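Side-chain contacts in fusion DH (PDB 6K97), which probably dehydrates phosphopantetheine-bound polyketide intermediates in cremimycin biosynthesis, as an engineered fusion of a naturally split dehydratase domain: residues R57-P60 with W61-D64; Y213-T216 with F217-L220; L254-A257 with A258-A261. All coordinates share one frame; numbering follows the deposited sequence.

Contact 1 of 3, residues R57-P60 with W61-D64; sequences REHP and WLAD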
ATOM      1  N   ARG A  57       4.699  17.608 -15.102  1.00 59.72           N
ATOM      2  CA  ARG A  57       3.643  18.116 -15.969  1.00 59.51           C
ATOM      3  C   ARG A  57       2.356  18.328 -15.220  1.00 60.64           C
ATOM      4  O   ARG A  57       1.608  19.233 -15.561  1.00 64.25           O
ATOM      5  CB  ARG A  57       3.390  17.154 -17.130  1.00 67.16           C
ATOM      6  CG  ARG A  57       4.585  17.019 -18.064  1.00 74.79           C
ATOM      7  CD  ARG A  57       4.336  16.029 -19.199  1.00 81.65           C
ATOM      8  NE  ARG A  57       3.722  16.673 -20.361  1.00 89.95           N
ATOM      9  CZ  ARG A  57       4.368  17.107 -21.450  1.00 91.68           C
ATOM     10  NH1 ARG A  57       5.692  16.979 -21.587  1.00 88.49           N
ATOM     11  NH2 ARG A  57       3.665  17.683 -22.425  1.00 94.12           N
ATOM     12  N   GLU A  58       2.057  17.495 -14.220  1.00 60.65           N
ATOM     13  CA  GLU A  58       0.874  17.732 -13.392  1.00 60.03           C
ATOM     14  C   GLU A  58       1.125  18.769 -12.303  1.00 57.89           C
ATOM     15  O   GLU A  58       0.187  19.186 -11.661  1.00 59.78           O
ATOM     16  CB  GLU A  58       0.372  16.442 -12.733  1.00 66.28           C
ATOM     17  CG  GLU A  58      -0.054  15.301 -13.664  1.00 74.67           C
ATOM     18  CD  GLU A  58      -0.171  13.976 -12.920  1.00 80.48           C
ATOM     19  OE1 GLU A  58       0.185  13.908 -11.726  1.00 91.06           O
ATOM     20  OE2 GLU A  58      -0.598  12.975 -13.518  1.00 95.41           O
ATOM     21  N   HIS A  59       2.378  19.129 -12.031  1.00 57.45           N
ATOM     22  CA  HIS A  59       2.701  20.014 -10.903  1.00 56.86           C
ATOM     23  C   HIS A  59       3.710  21.065 -11.329  1.00 53.89           C
ATOM     24  O   HIS A  59       4.808  21.129 -10.789  1.00 50.14           O
ATOM     25  CB  HIS A  59       3.264  19.229  -9.699  1.00 53.84           C
ATOM     26  CG  HIS A  59       2.239  18.467  -8.919  1.00 56.11           C
ATOM     27  ND1 HIS A  59       2.185  17.086  -8.913  1.00 61.10           N
ATOM     28  CD2 HIS A  59       1.246  18.883  -8.095  1.00 56.12           C
ATOM     29  CE1 HIS A  59       1.196  16.686  -8.129  1.00 61.42           C
ATOM     30  NE2 HIS A  59       0.614  17.759  -7.616  1.00 59.42           N
ATOM     31  N   PRO A  60       3.328  21.930 -12.273  1.00 55.41           N
ATOM     32  CA  PRO A  60       4.347  22.838 -12.824  1.00 57.48           C
ATOM     33  C   PRO A  60       4.948  23.817 -11.811  1.00 53.37           C
ATOM     34  O   PRO A  60       6.056  24.294 -12.007  1.00 58.38           O
ATOM     35  CB  PRO A  60       3.598  23.596 -13.943  1.00 57.16           C
ATOM     36  CG  PRO A  60       2.285  22.903 -14.110  1.00 53.09           C
ATOM     37  CD  PRO A  60       1.992  22.169 -12.849  1.00 54.62           C
ATOM     38  N   TRP A  61       4.248  24.099 -10.729  1.00 50.04           N
ATOM     39  CA  TRP A  61       4.850  24.910  -9.661  1.00 48.89           C
ATOM     40  C   TRP A  61       6.194  24.368  -9.147  1.00 47.27           C
ATOM     41  O   TRP A  61       7.090  25.164  -8.801  1.00 46.82           O
ATOM     42  CB  TRP A  61       3.906  25.086  -8.490  1.00 44.73           C
ATOM     43  CG  TRP A  61       3.526  23.847  -7.810  1.00 44.17           C
ATOM     44  CD1 TRP A  61       2.650  22.903  -8.261  1.00 48.04           C
ATOM     45  CD2 TRP A  61       3.939  23.419  -6.516  1.00 43.70           C
ATOM     46  NE1 TRP A  61       2.487  21.914  -7.315  1.00 48.86           N
ATOM     47  CE2 TRP A  61       3.280  22.194  -6.244  1.00 43.52           C
ATOM     48  CE3 TRP A  61       4.796  23.948  -5.563  1.00 45.81           C
ATOM     49  CZ2 TRP A  61       3.478  21.476  -5.095  1.00 44.03           C
ATOM     50  CZ3 TRP A  61       4.978  23.241  -4.381  1.00 47.72           C
ATOM     51  CH2 TRP A  61       4.331  22.013  -4.160  1.00 47.15           C
ATOM     52  N   LEU A  62       6.351  23.042  -9.134  1.00 40.71           N
ATOM     53  CA  LEU A  62       7.602  22.461  -8.672  1.00 41.24           C
ATOM     54  C   LEU A  62       8.789  22.835  -9.582  1.00 42.12           C
ATOM     55  O   LEU A  62       9.938  22.782  -9.158  1.00 43.14           O
ATOM     56  CB  LEU A  62       7.477  20.935  -8.489  1.00 39.43           C
ATOM     57  CG  LEU A  62       6.517  20.595  -7.370  1.00 37.87           C
ATOM     58  CD1 LEU A  62       6.286  19.095  -7.233  1.00 39.07           C
ATOM     59  CD2 LEU A  62       7.021  21.151  -6.068  1.00 40.74           C
ATOM     60  N   ALA A  63       8.518  23.208 -10.820  1.00 42.85           N
ATOM     61  CA  ALA A  63       9.593  23.672 -11.714  1.00 43.94           C
ATOM     62  C   ALA A  63      10.245  24.913 -11.155  1.00 42.11           C
ATOM     63  O   ALA A  63      11.385  25.151 -11.432  1.00 41.89           O
ATOM     64  CB  ALA A  63       9.079  23.941 -13.135  1.00 42.60           C
ATOM     65  N   ASP A  64       9.554  25.682 -10.322  1.00 41.89           N
ATOM     66  CA  ASP A  64      10.183  26.893  -9.758  1.00 41.44           C
ATOM     67  C   ASP A  64      11.181  26.608  -8.609  1.00 40.35           C
ATOM     68  O   ASP A  64      11.725  27.573  -8.022  1.00 39.11           O
ATOM     69  CB  ASP A  64       9.120  27.901  -9.295  1.00 42.89           C
ATOM     70  CG  ASP A  64       8.346  28.515 -10.449  1.00 45.80           C
ATOM     71  OD1 ASP A  64       8.845  28.404 -11.587  1.00 47.28           O
ATOM     72  OD2 ASP A  64       7.220  29.077 -10.214  1.00 46.15           O
TER

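Contact 2 of 3, residues Y213-T216 with F217-L220; sequences YGET and FRGL. With SO4 (sulfate ion), chain C.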
ATOM      1  N   TYR A 213      15.208  30.181  -7.786  1.00 40.55           N
ATOM      2  CA  TYR A 213      13.820  30.107  -7.390  1.00 40.05           C
ATOM      3  C   TYR A 213      12.933  30.844  -8.405  1.00 41.75           C
ATOM      4  O   TYR A 213      13.066  32.046  -8.573  1.00 37.79           O
ATOM      5  CB  TYR A 213      13.642  30.726  -6.010  1.00 38.07           C
ATOM      6  CG  TYR A 213      14.385  29.978  -4.887  1.00 39.24           C
ATOM      7  CD1 TYR A 213      14.143  28.619  -4.636  1.00 39.23           C
ATOM      8  CD2 TYR A 213      15.248  30.661  -4.017  1.00 38.04           C
ATOM      9  CE1 TYR A 213      14.783  27.958  -3.596  1.00 40.00           C
ATOM     10  CE2 TYR A 213      15.845  30.026  -2.974  1.00 39.64           C
ATOM     11  CZ  TYR A 213      15.627  28.656  -2.781  1.00 40.52           C
ATOM     12  OH  TYR A 213      16.263  28.015  -1.770  1.00 37.82           O
ATOM     13  N   GLY A 214      12.013  30.113  -9.051  1.00 41.52           N
ATOM     14  CA  GLY A 214      10.983  30.748  -9.844  1.00 41.94           C
ATOM     15  C   GLY A 214       9.899  31.364  -8.960  1.00 44.47           C
ATOM     16  O   GLY A 214       9.993  31.383  -7.730  1.00 40.12           O
ATOM     17  N   GLU A 215       8.859  31.862  -9.607  1.00 47.94           N
ATOM     18  CA  GLU A 215       7.913  32.744  -8.988  1.00 50.02           C
ATOM     19  C   GLU A 215       7.223  32.122  -7.782  1.00 46.81           C
ATOM     20  O   GLU A 215       7.042  32.782  -6.740  1.00 42.11           O
ATOM     21  CB  GLU A 215       6.928  33.283 -10.019  1.00 57.59           C
ATOM     22  CG  GLU A 215       6.271  34.557  -9.503  1.00 69.77           C
ATOM     23  CD  GLU A 215       5.305  35.192 -10.488  1.00 75.84           C
ATOM     24  OE1 GLU A 215       5.304  34.792 -11.698  1.00 74.71           O
ATOM     25  OE2 GLU A 215       4.555  36.080 -10.014  1.00 69.69           O
ATOM     26  N   THR A 216       6.862  30.857  -7.890  1.00 44.50           N
ATOM     27  CA  THR A 216       6.160  30.224  -6.778  1.00 44.08           C
ATOM     28  C   THR A 216       6.968  30.130  -5.494  1.00 44.24           C
ATOM     29  O   THR A 216       6.392  30.076  -4.389  1.00 43.16           O
ATOM     30  CB  THR A 216       5.733  28.786  -7.091  1.00 45.12           C
ATOM     31  OG1 THR A 216       4.987  28.749  -8.308  1.00 44.01           O
ATOM     32  CG2 THR A 216       4.841  28.283  -5.949  1.00 46.71           C
ATOM     33  N   PHE A 217       8.292  30.031  -5.647  1.00 41.10           N
ATOM     34  CA  PHE A 217       9.183  29.888  -4.516  1.00 38.07           C
ATOM     35  C   PHE A 217       9.850  31.169  -4.124  1.00 38.37           C
ATOM     36  O   PHE A 217      10.703  31.158  -3.295  1.00 43.04           O
ATOM     37  CB  PHE A 217      10.219  28.792  -4.762  1.00 37.51           C
ATOM     38  CG  PHE A 217       9.654  27.422  -4.618  1.00 39.16           C
ATOM     39  CD1 PHE A 217       8.867  26.879  -5.626  1.00 41.35           C
ATOM     40  CD2 PHE A 217       9.845  26.699  -3.465  1.00 40.60           C
ATOM     41  CE1 PHE A 217       8.300  25.639  -5.492  1.00 38.98           C
ATOM     42  CE2 PHE A 217       9.265  25.461  -3.312  1.00 42.36           C
ATOM     43  CZ  PHE A 217       8.492  24.926  -4.341  1.00 40.08           C
ATOM     44  N   ARG A 218       9.419  32.297  -4.651  1.00 40.50           N
ATOM     45  CA  ARG A 218       9.962  33.580  -4.187  1.00 41.22           C
ATOM     46  C   ARG A 218       8.907  34.174  -3.262  1.00 41.59           C
ATOM     47  O   ARG A 218       8.339  35.213  -3.545  1.00 48.83           O
ATOM     48  CB  ARG A 218      10.248  34.514  -5.346  1.00 42.81           C
ATOM     49  CG  ARG A 218      11.440  34.114  -6.167  1.00 46.02           C
ATOM     50  CD  ARG A 218      12.068  35.310  -6.861  1.00 46.43           C
ATOM     51  NE  ARG A 218      11.140  35.848  -7.846  1.00 46.65           N
ATOM     52  CZ  ARG A 218      11.004  35.399  -9.098  1.00 49.06           C
ATOM     53  NH1 ARG A 218      11.693  34.357  -9.563  1.00 48.78           N
ATOM     54  NH2 ARG A 218      10.112  35.958  -9.900  1.00 55.34           N
ATOM     55  N   GLY A 219       8.667  33.501  -2.146  1.00 38.48           N
ATOM     56  CA  GLY A 219       7.598  33.857  -1.222  1.00 37.38           C
ATOM     57  C   GLY A 219       7.983  34.742  -0.064  1.00 37.18           C
ATOM     58  O   GLY A 219       7.127  35.222   0.637  1.00 35.74           O
ATOM     59  N   LEU A 220       9.272  35.026   0.106  1.00 41.06           N
ATOM     60  CA  LEU A 220       9.707  35.983   1.128  1.00 40.37           C
ATOM     61  C   LEU A 220       9.357  37.416   0.706  1.00 40.97           C
ATOM     62  O   LEU A 220      10.064  37.983  -0.062  1.00 47.87           O
ATOM     63  CB  LEU A 220      11.212  35.825   1.390  1.00 38.00           C
ATOM     64  CG  LEU A 220      11.853  36.752   2.429  1.00 40.99           C
ATOM     65  CD1 LEU A 220      11.308  36.503   3.815  1.00 41.78           C
ATOM     66  CD2 LEU A 220      13.377  36.629   2.463  1.00 42.07           C
TER
HETATM   67  S   SO4 C 401      10.239  33.395 -12.981  1.00 97.53           S
HETATM   68  O1  SO4 C 401       9.417  32.242 -12.493  1.00 72.60           O
HETATM   69  O2  SO4 C 401      11.559  33.407 -12.305  1.00 99.17           O
HETATM   70  O3  SO4 C 401      10.490  33.229 -14.440  1.00 96.27           O
HETATM   71  O4  SO4 C 401       9.561  34.712 -12.745  1.00 80.50           O

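Contact 3 of 3, residues L254-A257 with A258-A261; sequences LLDA and ALHA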
ATOM      1  N   LEU A 254       5.643  28.027   1.061  1.00 35.85           N
ATOM      2  CA  LEU A 254       5.497  28.961   2.187  1.00 36.67           C
ATOM      3  C   LEU A 254       6.541  28.638   3.209  1.00 35.60           C
ATOM      4  O   LEU A 254       7.353  29.515   3.652  1.00 35.93           O
ATOM      5  CB  LEU A 254       4.134  28.816   2.748  1.00 41.31           C
ATOM      6  CG  LEU A 254       3.547  29.731   3.767  1.00 45.64           C
ATOM      7  CD1 LEU A 254       3.485  31.145   3.236  1.00 48.85           C
ATOM      8  CD2 LEU A 254       2.131  29.207   4.062  1.00 48.63           C
ATOM      9  N   LEU A 255       6.638  27.362   3.528  1.00 35.91           N
ATOM     10  CA  LEU A 255       7.649  26.949   4.513  1.00 36.94           C
ATOM     11  C   LEU A 255       9.057  27.150   3.986  1.00 38.59           C
ATOM     12  O   LEU A 255       9.915  27.605   4.721  1.00 40.04           O
ATOM     13  CB  LEU A 255       7.441  25.510   4.896  1.00 35.86           C
ATOM     14  CG  LEU A 255       8.310  25.081   6.087  1.00 37.46           C
ATOM     15  CD1 LEU A 255       7.952  25.790   7.368  1.00 37.31           C
ATOM     16  CD2 LEU A 255       8.073  23.599   6.298  1.00 41.11           C
ATOM     17  N   ASP A 256       9.298  26.846   2.704  1.00 37.57           N
ATOM     18  CA  ASP A 256      10.641  27.078   2.135  1.00 39.24           C
ATOM     19  C   ASP A 256      11.000  28.577   2.136  1.00 37.89           C
ATOM     20  O   ASP A 256      12.153  28.924   2.347  1.00 34.96           O
ATOM     21  CB  ASP A 256      10.718  26.536   0.713  1.00 40.53           C
ATOM     22  CG  ASP A 256      12.134  26.365   0.209  1.00 40.58           C
ATOM     23  OD1 ASP A 256      12.930  25.680   0.853  1.00 39.52           O
ATOM     24  OD2 ASP A 256      12.436  26.861  -0.891  1.00 44.11           O
ATOM     25  N   ALA A 257      10.033  29.450   1.855  1.00 36.85           N
ATOM     26  CA  ALA A 257      10.330  30.891   1.806  1.00 39.72           C
ATOM     27  C   ALA A 257      10.743  31.413   3.172  1.00 42.66           C
ATOM     28  O   ALA A 257      11.600  32.294   3.287  1.00 46.80           O
ATOM     29  CB  ALA A 257       9.154  31.660   1.303  1.00 39.44           C
ATOM     30  N   ALA A 258      10.200  30.775   4.204  1.00 44.17           N
ATOM     31  CA  ALA A 258      10.626  31.004   5.585  1.00 43.24           C
ATOM     32  C   ALA A 258      12.056  30.644   5.842  1.00 45.58           C
ATOM     33  O   ALA A 258      12.646  31.197   6.743  1.00 54.03           O
ATOM     34  CB  ALA A 258       9.744  30.221   6.537  1.00 46.20           C
ATOM     35  N   LEU A 259      12.640  29.736   5.061  1.00 48.08           N
ATOM     36  CA  LEU A 259      14.074  29.462   5.165  1.00 47.62           C
ATOM     37  C   LEU A 259      14.917  30.379   4.316  1.00 50.14           C
ATOM     38  O   LEU A 259      16.145  30.437   4.517  1.00 55.22           O
ATOM     39  CB  LEU A 259      14.411  28.011   4.749  1.00 47.63           C
ATOM     40  CG  LEU A 259      13.643  26.901   5.447  1.00 53.49           C
ATOM     41  CD1 LEU A 259      14.147  25.533   4.971  1.00 52.05           C
ATOM     42  CD2 LEU A 259      13.749  27.058   6.954  1.00 52.04           C
ATOM     43  N   HIS A 260      14.334  31.017   3.297  1.00 42.54           N
ATOM     44  CA  HIS A 260      15.169  31.805   2.407  1.00 38.14           C
ATOM     45  C   HIS A 260      15.853  32.919   3.201  1.00 38.62           C
ATOM     46  O   HIS A 260      17.051  33.178   3.055  1.00 38.48           O
ATOM     47  CB  HIS A 260      14.356  32.337   1.235  1.00 37.94           C
ATOM     48  CG  HIS A 260      13.785  31.248   0.359  1.00 38.25           C
ATOM     49  ND1 HIS A 260      12.728  31.454  -0.492  1.00 36.39           N
ATOM     50  CD2 HIS A 260      14.145  29.946   0.203  1.00 34.07           C
ATOM     51  CE1 HIS A 260      12.470  30.328  -1.136  1.00 35.92           C
ATOM     52  NE2 HIS A 260      13.313  29.405  -0.728  1.00 33.42           N
ATOM     53  N   ALA A 261      15.119  33.501   4.133  1.00 39.58           N
ATOM     54  CA  ALA A 261      15.704  34.497   5.006  1.00 41.53           C
ATOM     55  C   ALA A 261      16.905  33.952   5.751  1.00 40.34           C
ATOM     56  O   ALA A 261      17.923  34.627   5.869  1.00 48.32           O
ATOM     57  CB  ALA A 261      14.678  35.017   5.990  1.00 43.50           C
TER

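Contact 1 of 3, residues R57-P60 with W61-D64
Trp61 CG stands between its own backbone N and carbonyl carbon (chi1 62°), which turns the indole back toward His59, while His59 CG lies beside its backbone N and opposite the carbonyl carbon (chi1 -75°). The two side chains consequently run side by side. They meet rim to rim: His59 CD2 is 3.4 Å from Trp61 NE1, with the planes turned by 80° and neither ring over the face of the other. His59 CB adds a second touch on Trp61 NE1 at 3.7 Å. Trp61 CD1 rests on the His59 backbone, 3.7 Å from His59 C, and Leu62 CD2 sits 3.3 Å above the indole plane, offset toward its rim. Leu62 CD1 reaches the other way, 3.9 Å from His59 CB. The backbone here forms two overlapping turns, each closed by a bond from residue i+3 to residue i: Leu62 N bonds to His59 O (3.0 Å) and Ala63 N to Pro60 O (2.9 Å). These turns belong to the N-terminal piece of the fusion, in the loop joining strands 48-55 and 65-67 of its hot-dog unit. An alanine in place of Trp61 would probably open a gap beside His59 and Leu62 and leave His251, which meets the indole edge-to-face, without its aromatic partner. His59 NE2 is satisfied by Pro35 O. The indole also touches Thr216, Ser242 and Pro243 of the second fused piece.

Contact 2 of 3, residues Y213-T216 with F217-L220
Arg218 NH1 bridges two acceptors, Tyr213 O at 2.9 Å and O2 of a sulfate ion, also 2.9 Å from NH1. The carbonyl is met on a lone pair, in its plane, though the bond is bent (N-H...O 142°); that to the sulfate is nearly straight (172°). Arg218 NH2 holds sulfate O4 at 3.2 Å, so the edge of the guanidinium grips the anion, and a bend at chi3 (-66°) turns the group back to do so. The backbone supplies a further donor, Glu215 N to sulfate O1 at 3.0 Å. The sulfate probably comes from the crystallisation liquor. The planes of the Glu215 carboxylate and the Arg218 guanidinium are nearly parallel but offset, and the charged atoms are too far apart for a salt bridge. In the backbone, Phe217 N bonds to Gly214 O (3.0 Å) and Arg218 N to Glu215 O (3.2 Å), which closes the turn. Thr216 N is taken by Asp64 OD2 of the first fused piece. Tyr213 and Phe217 cross at about a right angle, Tyr213 CD1 being 3.9 Å from Phe217 CB. In the second fused piece, within its predicted C-terminal hot-dog region, the sequence YGETF fits the YGxxF motif of polyketide synthase dehydratases.

Contact 3 of 3, residues L254-A257 with A258-A261
His260 lies one helical turn after Asp256 in helix 252-266, and the sequence DAALH fits the DxxxQ/H motif of polyketide synthase dehydratases, which lines the active site in relatives. This is the central helix of the second hot-dog unit, in the second piece of the fusion. With CG opposite its carbonyl carbon (chi1 -63°), the His260 side chain leans back over the preceding turn. His260 CB rests 3.4 Å from Ala257 O. His260 CG comes next, 3.5 Å from Asp256 O, and CD2 approaches that same oxygen, Asp256 O, more closely at 3.1 Å. Along the ring's other edge, His260 ND1 lies 3.4 Å from Ala257 CA, which is over the same face as Asp256 O. The alanine carbon makes a CH-pi contact, Ala257 CA being 3.7 Å from the His260 ring centroid. His260 CE1 passes Asp256 OD2 without bonding. At the tip, NE2 donates to Asp256 OD2 over 2.7 Å. The carboxylate stands nearly perpendicular to the ring (87°), and the nitrogen meets OD2 from above the carboxylate plane (66° out of it). The ring is thus held at both nitrogens, because ND1 is bonded to Tyr203 OH, while Tyr213 meets the ring too. Leu254, Ala257 and Ala261 pack on strand 229-235, and Leu254, Ala258 and Ala261 on strand 291-298. Along the backbone the helix tightens: Leu259 N bonds only weakly to Leu255 O and more closely to Asp256 O, and His260 N divides likewise between Asp256 O (weak) and Ala257 O. Before that shift, Ala258 N still donates to Leu254 O at 3.2 Å.

How the contacts relate
The contacts follow one another along the chain, contact 1 in the first fused piece, contacts 2 and 3 in the second. Contact 2 lies between the others and touches both: its centre is about 13 Å from that of contact 1 and about 9 Å from that of contact 3, whereas contacts 1 and 3 lie about 18 Å apart by centres and do not touch. Asp64 of contact 1 meets Gly214 and Thr216 by probable hydrogen bonds, where strands 65-67 and 211-213 run antiparallel. Contact 2 also packs against helix 252-266, with Phe217 O and Tyr213 against His260. One of the places where the two fused pieces meet thus lies beside the helix that carries the DxxxH sequence.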